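Local coordinates for conserved hypothetical protein NMB0706 (PDB 1RV9) that is of unknown function but belongs to the multi-copper polyphenol oxidoreductase laccase (DUF152, YfiH-like) family and may therefore be an enzyme, at residues F123-R126 with A127-V131; G143-L146 with Q147-A151; L203-L206 with Y207-A210. One frame throughout, in Å; residues are numbered along the deposited sequence.

Contact 1. Residues F123-R126 with A127-V131; sequences FCDR and AGTAV
D125 to G128 make a type I beta turn, closed by G128 N on D125 O at 3.0 Å, and around it the chain reverses, the directions of 123-126 and 127-131 lying 171° apart. G128 completes the turn with positive phi, a conformation that favours glycine. Where the two arms run side by side, the backbones meet through CH...O contacts and one weak N-H...O bond: C124 CA approaches A130 O at 3.2 Å, V131 CA does the same to F123 O, and D125 N reaches A130 O only weakly.

The D125 carboxylate ties the returning arm down. With CG between its own backbone N and carbonyl carbon (chi1 62°), it leans across to the far arm, where its side chain and that of T129 cross at about a right angle. D125 OD1 takes T129 N at 2.7 Å through its syn lone pair, nearly straight at 163°, and also A130 N at 3.1 Å, which comes from above the carboxylate plane. D125 OD2 receives the T129 hydroxyl, OG1, at 2.8 Å. Two backbone amides and a hydroxyl thus hold both oxygens and fix the carboxylate's rotation. Deeper in, C124 CB meets V131 CG1 at 4.1 Å, while F123 packs on helix 145-153.

This is a beta hairpin joining strands 119-125 and 131-136, adjacent and antiparallel in the mixed six-stranded sheet, with the D125 carboxylate bonded across the loop.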
ATOM      1  N   PHE A 123       4.063  -0.550  -7.992  1.00  6.42           N
ATOM      2  CA  PHE A 123       4.953  -1.178  -8.973  1.00  6.66           C
ATOM      3  C   PHE A 123       4.862  -0.506 -10.337  1.00  7.54           C
ATOM      4  O   PHE A 123       3.821   0.025 -10.711  1.00  6.86           O
ATOM      5  CB  PHE A 123       4.559  -2.640  -9.214  1.00  7.56           C
ATOM      6  CG  PHE A 123       4.667  -3.533  -8.014  1.00  8.14           C
ATOM      7  CD1 PHE A 123       5.794  -4.326  -7.819  1.00 10.80           C
ATOM      8  CD2 PHE A 123       3.605  -3.649  -7.121  1.00  8.74           C
ATOM      9  CE1 PHE A 123       5.858  -5.229  -6.756  1.00 10.42           C
ATOM     10  CE2 PHE A 123       3.660  -4.547  -6.057  1.00 10.52           C
ATOM     11  CZ  PHE A 123       4.789  -5.340  -5.876  1.00 10.34           C
ATOM     12  N   CYS A 124       5.958  -0.559 -11.087  1.00  7.21           N
ATOM     13  CA  CYS A 124       5.971  -0.045 -12.453  1.00  7.62           C
ATOM     14  C   CYS A 124       7.206  -0.638 -13.114  1.00  8.83           C
ATOM     15  O   CYS A 124       8.060  -1.197 -12.430  1.00  9.35           O
ATOM     16  CB  CYS A 124       6.030   1.489 -12.491  1.00  8.11           C
ATOM     17  SG  CYS A 124       7.664   2.246 -12.261  1.00  8.08           S
ATOM     18  N   ASP A 125       7.279  -0.553 -14.437  1.00  9.79           N
ATOM     19  CA  ASP A 125       8.456  -1.049 -15.141  1.00 10.44           C
ATOM     20  C   ASP A 125       9.247   0.166 -15.625  1.00 11.35           C
ATOM     21  O   ASP A 125       8.707   1.272 -15.715  1.00 10.80           O
ATOM     22  CB  ASP A 125       8.058  -1.982 -16.299  1.00 11.17           C
ATOM     23  CG  ASP A 125       7.214  -1.304 -17.356  1.00 13.46           C
ATOM     24  OD1 ASP A 125       6.436  -0.392 -17.015  1.00 10.37           O
ATOM     25  OD2 ASP A 125       7.316  -1.706 -18.537  1.00 14.95           O
ATOM     26  N   ARG A 126      10.530  -0.034 -15.905  1.00 10.80           N
ATOM     27  CA  ARG A 126      11.408   1.054 -16.337  1.00 12.23           C
ATOM     28  C   ARG A 126      10.915   1.805 -17.569  1.00 12.21           C
ATOM     29  O   ARG A 126      11.105   3.019 -17.675  1.00 12.19           O
ATOM     30  CB  ARG A 126      12.816   0.509 -16.605  1.00 13.64           C
ATOM     31  CG  ARG A 126      13.459  -0.186 -15.412  1.00 17.82           C
ATOM     32  CD  ARG A 126      14.072   0.793 -14.411  1.00 22.28           C
ATOM     33  NE  ARG A 126      14.539   0.092 -13.213  1.00 25.03           N
ATOM     34  CZ  ARG A 126      15.277   0.642 -12.250  1.00 25.73           C
ATOM     35  NH1 ARG A 126      15.651   1.913 -12.331  1.00 25.74           N
ATOM     36  NH2 ARG A 126      15.637  -0.082 -11.199  1.00 26.89           N
ATOM     37  N   ALA A 127      10.284   1.088 -18.494  1.00 11.41           N
ATOM     38  CA  ALA A 127       9.788   1.691 -19.732  1.00 11.69           C
ATOM     39  C   ALA A 127       8.438   2.385 -19.593  1.00 11.20           C
ATOM     40  O   ALA A 127       7.997   3.081 -20.506  1.00 11.31           O
ATOM     41  CB  ALA A 127       9.717   0.633 -20.828  1.00 14.25           C
ATOM     42  N   GLY A 128       7.776   2.187 -18.456  1.00 10.66           N
ATOM     43  CA  GLY A 128       6.489   2.821 -18.238  1.00 10.93           C
ATOM     44  C   GLY A 128       5.358   2.268 -19.084  1.00 11.30           C
ATOM     45  O   GLY A 128       4.687   3.017 -19.801  1.00 12.02           O
ATOM     46  N   THR A 129       5.136   0.960 -19.008  1.00 10.67           N
ATOM     47  CA  THR A 129       4.058   0.341 -19.775  1.00 11.48           C
ATOM     48  C   THR A 129       3.044  -0.345 -18.861  1.00 10.74           C
ATOM     49  O   THR A 129       1.971  -0.742 -19.304  1.00 10.86           O
ATOM     50  CB  THR A 129       4.587  -0.714 -20.764  1.00 12.27           C
ATOM     51  OG1 THR A 129       5.019  -1.873 -20.044  1.00 12.24           O
ATOM     52  CG2 THR A 129       5.756  -0.151 -21.572  1.00 12.98           C
ATOM     53  N   ALA A 130       3.384  -0.482 -17.585  1.00 10.04           N
ATOM     54  CA  ALA A 130       2.483  -1.130 -16.639  1.00  9.90           C
ATOM     55  C   ALA A 130       2.726  -0.650 -15.216  1.00  9.42           C
ATOM     56  O   ALA A 130       3.859  -0.360 -14.835  1.00  9.63           O
ATOM     57  CB  ALA A 130       2.653  -2.646 -16.711  1.00 11.17           C
ATOM     58  N   VAL A 131       1.648  -0.557 -14.443  1.00  8.16           N
ATOM     59  CA  VAL A 131       1.724  -0.137 -13.047  1.00  6.93           C
ATOM     60  C   VAL A 131       0.819  -1.028 -12.204  1.00  6.54           C
ATOM     61  O   VAL A 131       0.005  -1.787 -12.738  1.00  6.24           O
ATOM     62  CB  VAL A 131       1.274   1.336 -12.852  1.00  7.22           C
ATOM     63  CG1 VAL A 131       2.194   2.265 -13.618  1.00  8.38           C
ATOM     64  CG2 VAL A 131      -0.169   1.509 -13.306  1.00  7.30           C
TER

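Contact 2. Residues G143-L146 with Q147-A151; sequences GGVL and QNTIA
Q147 folds back over G144, and with N148 and T149 it marks out the first turn of helix 145-153. G144 is the N-cap of this helix and at the same time closes helix 138-143 in a Schellman motif. At its backbone angles (phi 105°) a CB would press on the carbonyl O of the residue before, which by itself calls for glycine.

The Q147 chain is bent at its second torsion (chi2 92°), which turns the amide back toward the helix start and sets Q147 OE1 3.2 Å from G144 CA. Q147 OE1 also accepts from a water at 2.7 Å, and that water in turn accepts from L146 N, one of the amides of the first turn that lack a helical carbonyl partner. N148 CG lies 3.3 Å from G144 O, the acceptor of N148 N, and N148 ND2 is hydrogen-bonded to T84 O. The L146 side chain packs on V121 and F123 of strand 119-125 and on A134 of strand 131-136.

Further along, I150 runs its CG1 and CD1 alongside L146 O, the acceptor of I150 N at 2.9 Å. T149 holds OG1 anti to its carbonyl carbon (chi1 -61°), a torsion that puts the hydroxyl on the side of the backbone N, where both can reach the same acceptor. V145 O is gripped twice: T149 OG1 at 2.8 Å and T149 N at 3.0 Å reach it from opposite faces of the carbonyl plane.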
ATOM      1  N   GLY A 143       0.941 -14.165   2.584  1.00  9.65           N
ATOM      2  CA  GLY A 143       0.150 -14.987   1.682  1.00  9.09           C
ATOM      3  C   GLY A 143       0.561 -14.964   0.221  1.00  8.65           C
ATOM      4  O   GLY A 143       0.157 -15.844  -0.548  1.00  9.00           O
ATOM      5  N   GLY A 144       1.337 -13.954  -0.169  1.00  7.85           N
ATOM      6  CA  GLY A 144       1.806 -13.858  -1.540  1.00  8.10           C
ATOM      7  C   GLY A 144       1.139 -12.817  -2.424  1.00  8.62           C
ATOM      8  O   GLY A 144       1.129 -12.964  -3.646  1.00  9.71           O
ATOM      9  N   VAL A 145       0.591 -11.760  -1.833  1.00  8.30           N
ATOM     10  CA  VAL A 145      -0.061 -10.735  -2.643  1.00  7.78           C
ATOM     11  C   VAL A 145       0.934 -10.050  -3.581  1.00  7.13           C
ATOM     12  O   VAL A 145       0.586  -9.701  -4.711  1.00  8.10           O
ATOM     13  CB  VAL A 145      -0.776  -9.667  -1.763  1.00  7.82           C
ATOM     14  CG1 VAL A 145       0.241  -8.856  -0.984  1.00  8.33           C
ATOM     15  CG2 VAL A 145      -1.643  -8.761  -2.644  1.00  7.68           C
ATOM     16  N   LEU A 146       2.173  -9.873  -3.131  1.00  6.63           N
ATOM     17  CA  LEU A 146       3.172  -9.223  -3.977  1.00  7.95           C
ATOM     18  C   LEU A 146       3.544 -10.115  -5.161  1.00  8.63           C
ATOM     19  O   LEU A 146       3.628  -9.644  -6.300  1.00  7.89           O
ATOM     20  CB  LEU A 146       4.420  -8.858  -3.167  1.00  8.31           C
ATOM     21  CG  LEU A 146       4.195  -7.862  -2.019  1.00  8.14           C
ATOM     22  CD1 LEU A 146       5.532  -7.403  -1.465  1.00  8.41           C
ATOM     23  CD2 LEU A 146       3.408  -6.654  -2.513  1.00  9.92           C
ATOM     24  N   GLN A 147       3.756 -11.401  -4.898  1.00  9.21           N
ATOM     25  CA  GLN A 147       4.100 -12.334  -5.967  1.00  9.03           C
ATOM     26  C   GLN A 147       2.986 -12.393  -7.008  1.00  9.88           C
ATOM     27  O   GLN A 147       3.258 -12.427  -8.208  1.00 10.63           O
ATOM     28  CB  GLN A 147       4.363 -13.741  -5.410  1.00  9.00           C
ATOM     29  CG  GLN A 147       5.572 -13.846  -4.485  1.00  9.31           C
ATOM     30  CD  GLN A 147       5.215 -13.662  -3.024  1.00 11.93           C
ATOM     31  OE1 GLN A 147       4.542 -12.700  -2.653  1.00 10.50           O
ATOM     32  NE2 GLN A 147       5.672 -14.584  -2.183  1.00 11.41           N
ATOM     33  N   ASN A 148       1.733 -12.395  -6.558  1.00  9.12           N
ATOM     34  CA  ASN A 148       0.606 -12.444  -7.487  1.00  8.84           C
ATOM     35  C   ASN A 148       0.499 -11.157  -8.301  1.00  8.79           C
ATOM     36  O   ASN A 148       0.114 -11.182  -9.472  1.00  8.03           O
ATOM     37  CB  ASN A 148      -0.709 -12.689  -6.740  1.00  9.97           C
ATOM     38  CG  ASN A 148      -0.770 -14.060  -6.105  1.00 11.77           C
ATOM     39  OD1 ASN A 148      -0.004 -14.955  -6.464  1.00 13.59           O
ATOM     40  ND2 ASN A 148      -1.691 -14.238  -5.165  1.00 12.86           N
ATOM     41  N   THR A 149       0.832 -10.030  -7.682  1.00  8.64           N
ATOM     42  CA  THR A 149       0.773  -8.752  -8.384  1.00  9.06           C
ATOM     43  C   THR A 149       1.838  -8.722  -9.476  1.00  8.36           C
ATOM     44  O   THR A 149       1.572  -8.342 -10.615  1.00  9.20           O
ATOM     45  CB  THR A 149       0.994  -7.583  -7.411  1.00  7.91           C
ATOM     46  OG1 THR A 149      -0.047  -7.594  -6.426  1.00  7.73           O
ATOM     47  CG2 THR A 149       0.971  -6.245  -8.161  1.00  8.56           C
ATOM     48  N   ILE A 150       3.047  -9.138  -9.118  1.00  8.63           N
ATOM     49  CA  ILE A 150       4.155  -9.178 -10.062  1.00  9.12           C
ATOM     50  C   ILE A 150       3.782 -10.032 -11.274  1.00  9.14           C
ATOM     51  O   ILE A 150       4.029  -9.648 -12.421  1.00  9.82           O
ATOM     52  CB  ILE A 150       5.414  -9.755  -9.371  1.00  7.99           C
ATOM     53  CG1 ILE A 150       5.959  -8.731  -8.372  1.00  9.35           C
ATOM     54  CG2 ILE A 150       6.467 -10.140 -10.402  1.00 10.06           C
ATOM     55  CD1 ILE A 150       6.969  -9.296  -7.395  1.00  9.24           C
ATOM     56  N   ALA A 151       3.177 -11.187 -11.018  1.00 10.40           N
ATOM     57  CA  ALA A 151       2.779 -12.086 -12.093  1.00 11.01           C
ATOM     58  C   ALA A 151       1.733 -11.453 -13.001  1.00 11.85           C
ATOM     59  O   ALA A 151       1.802 -11.579 -14.227  1.00 13.20           O
ATOM     60  CB  ALA A 151       2.235 -13.387 -11.513  1.00 12.87           C
TER
HETATM   61  O   HOH W   1       3.647 -11.096  -0.721  1.00  8.24           O

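Contact 3. Residues L203-L206 with Y207-A210; sequences LADL and YALA
D205 caps the first turn of helix 206-217 with its carboxylate and packs closely on A208. CG stands anti to the backbone N (chi1 -171°), which lays the carboxylate over the helix start. D205 OD1 takes A208 N at 3.0 Å in a nearly straight bond (167°), the amide approaching from far above the carboxylate plane, 76° out of it. The A208 methyl presses against the same group: A208 CB is 3.4 Å from both D205 CG and D205 OD2. D205 OD1 also lies 3.4 Å from Y207 CB. The carboxylate thus touches both the start of the Y207 side chain and the A208 methyl, and its negative charge probably interacts favourably with the helix dipole.

Beneath the cap, D205 O accepts L209 N at 2.9 Å and L206 O accepts A210 N, so the regular helical bonding begins at once. L209 CG settles 3.4 Å from D205 O. L206, Y207, L209 and A210 form the buried inner face: L206 rests on I168, Y207 and A210 on L119 and L164, and L209 on F194, while the Y207 hydroxyl bonds to H227 O and A167 N.

The cap side is the more open one, for D205 and A208 are partly exposed there despite their close mutual contact. D205 is an aspartate N-cap at the step from strand 201-204 of the small three-stranded antiparallel sheet into helix 206-217.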
ATOM      1  N   LEU A 203       9.337  -7.548  17.097  1.00 12.52           N
ATOM      2  CA  LEU A 203       9.146  -6.289  16.398  1.00 12.43           C
ATOM      3  C   LEU A 203       9.284  -6.744  14.953  1.00 12.54           C
ATOM      4  O   LEU A 203      10.324  -7.278  14.562  1.00 13.25           O
ATOM      5  CB  LEU A 203      10.248  -5.287  16.736  1.00 12.18           C
ATOM      6  CG  LEU A 203      10.184  -4.696  18.142  1.00 13.90           C
ATOM      7  CD1 LEU A 203      11.319  -3.703  18.326  1.00 13.77           C
ATOM      8  CD2 LEU A 203       8.834  -4.018  18.347  1.00 13.92           C
ATOM      9  N   ALA A 204       8.228  -6.563  14.168  1.00 11.36           N
ATOM     10  CA  ALA A 204       8.243  -6.983  12.773  1.00 11.29           C
ATOM     11  C   ALA A 204       8.527  -5.812  11.847  1.00 10.07           C
ATOM     12  O   ALA A 204       7.922  -4.749  11.970  1.00 11.40           O
ATOM     13  CB  ALA A 204       6.910  -7.626  12.414  1.00 11.31           C
ATOM     14  N   ASP A 205       9.454  -6.019  10.918  1.00 10.16           N
ATOM     15  CA  ASP A 205       9.838  -4.992   9.959  1.00 10.66           C
ATOM     16  C   ASP A 205       9.187  -5.287   8.606  1.00 10.31           C
ATOM     17  O   ASP A 205       9.718  -6.062   7.809  1.00 10.59           O
ATOM     18  CB  ASP A 205      11.363  -4.977   9.809  1.00 10.72           C
ATOM     19  CG  ASP A 205      11.863  -3.808   8.990  1.00 13.24           C
ATOM     20  OD1 ASP A 205      11.063  -3.213   8.232  1.00 11.78           O
ATOM     21  OD2 ASP A 205      13.068  -3.492   9.093  1.00 13.39           O
ATOM     22  N   LEU A 206       8.033  -4.674   8.352  1.00  8.92           N
ATOM     23  CA  LEU A 206       7.325  -4.888   7.096  1.00  9.47           C
ATOM     24  C   LEU A 206       8.143  -4.493   5.875  1.00  9.66           C
ATOM     25  O   LEU A 206       8.039  -5.123   4.823  1.00  8.30           O
ATOM     26  CB  LEU A 206       6.002  -4.118   7.090  1.00  8.56           C
ATOM     27  CG  LEU A 206       4.880  -4.663   7.973  1.00 10.15           C
ATOM     28  CD1 LEU A 206       3.764  -3.623   8.060  1.00  9.34           C
ATOM     29  CD2 LEU A 206       4.359  -5.978   7.399  1.00  9.57           C
ATOM     30  N   TYR A 207       8.946  -3.441   6.001  1.00  9.16           N
ATOM     31  CA  TYR A 207       9.759  -3.005   4.874  1.00  9.15           C
ATOM     32  C   TYR A 207      10.786  -4.076   4.532  1.00 10.38           C
ATOM     33  O   TYR A 207      10.965  -4.429   3.366  1.00 10.02           O
ATOM     34  CB  TYR A 207      10.479  -1.692   5.196  1.00  9.29           C
ATOM     35  CG  TYR A 207       9.558  -0.522   5.458  1.00  8.08           C
ATOM     36  CD1 TYR A 207       8.509  -0.219   4.587  1.00  8.59           C
ATOM     37  CD2 TYR A 207       9.752   0.302   6.566  1.00 10.07           C
ATOM     38  CE1 TYR A 207       7.680   0.878   4.817  1.00  8.88           C
ATOM     39  CE2 TYR A 207       8.929   1.399   6.804  1.00 11.33           C
ATOM     40  CZ  TYR A 207       7.898   1.682   5.926  1.00  9.48           C
ATOM     41  OH  TYR A 207       7.089   2.770   6.160  1.00 10.33           O
ATOM     42  N   ALA A 208      11.456  -4.590   5.557  1.00 11.61           N
ATOM     43  CA  ALA A 208      12.468  -5.620   5.358  1.00 11.68           C
ATOM     44  C   ALA A 208      11.844  -6.897   4.808  1.00 10.89           C
ATOM     45  O   ALA A 208      12.424  -7.560   3.947  1.00 11.93           O
ATOM     46  CB  ALA A 208      13.185  -5.906   6.667  1.00 10.87           C
ATOM     47  N   LEU A 209      10.664  -7.248   5.311  1.00 10.71           N
ATOM     48  CA  LEU A 209       9.980  -8.443   4.832  1.00  9.88           C
ATOM     49  C   LEU A 209       9.634  -8.264   3.359  1.00 10.78           C
ATOM     50  O   LEU A 209       9.812  -9.177   2.557  1.00  8.95           O
ATOM     51  CB  LEU A 209       8.701  -8.699   5.643  1.00 10.61           C
ATOM     52  CG  LEU A 209       8.890  -9.251   7.062  1.00 10.96           C
ATOM     53  CD1 LEU A 209       7.563  -9.213   7.812  1.00  9.29           C
ATOM     54  CD2 LEU A 209       9.418 -10.683   6.995  1.00 11.29           C
ATOM     55  N   ALA A 210       9.139  -7.083   3.002  1.00  9.23           N
ATOM     56  CA  ALA A 210       8.782  -6.815   1.614  1.00  9.91           C
ATOM     57  C   ALA A 210      10.012  -6.849   0.714  1.00 10.47           C
ATOM     58  O   ALA A 210       9.959  -7.398  -0.381  1.00 11.32           O
ATOM     59  CB  ALA A 210       8.077  -5.466   1.498  1.00 11.11           C
TER

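Contacts 1 and 2 meet directly, with centres about 16 Å apart: the F123 ring of contact 1 lies against helix 145-153, F123 CE2 3.8 Å from T149 CG2, CE1 3.9 Å from I150 CG1 and CZ 3.9 Å from L146 CD2. Contact 3 lies beyond contact 2, whose centre is also about 16 Å away; their nearest atoms are about 4 Å apart without touching, though Q147 of contact 2 packs on I213, R216 and E217 further along helix 206-217. Contacts 1 and 3 are about 24 Å apart between centres. V145 and L206 lie near, without touching, C118, H135 and D100, whose arrangement resembles a Cys-His-Asp charge relay and may be an active site, though unconfirmed.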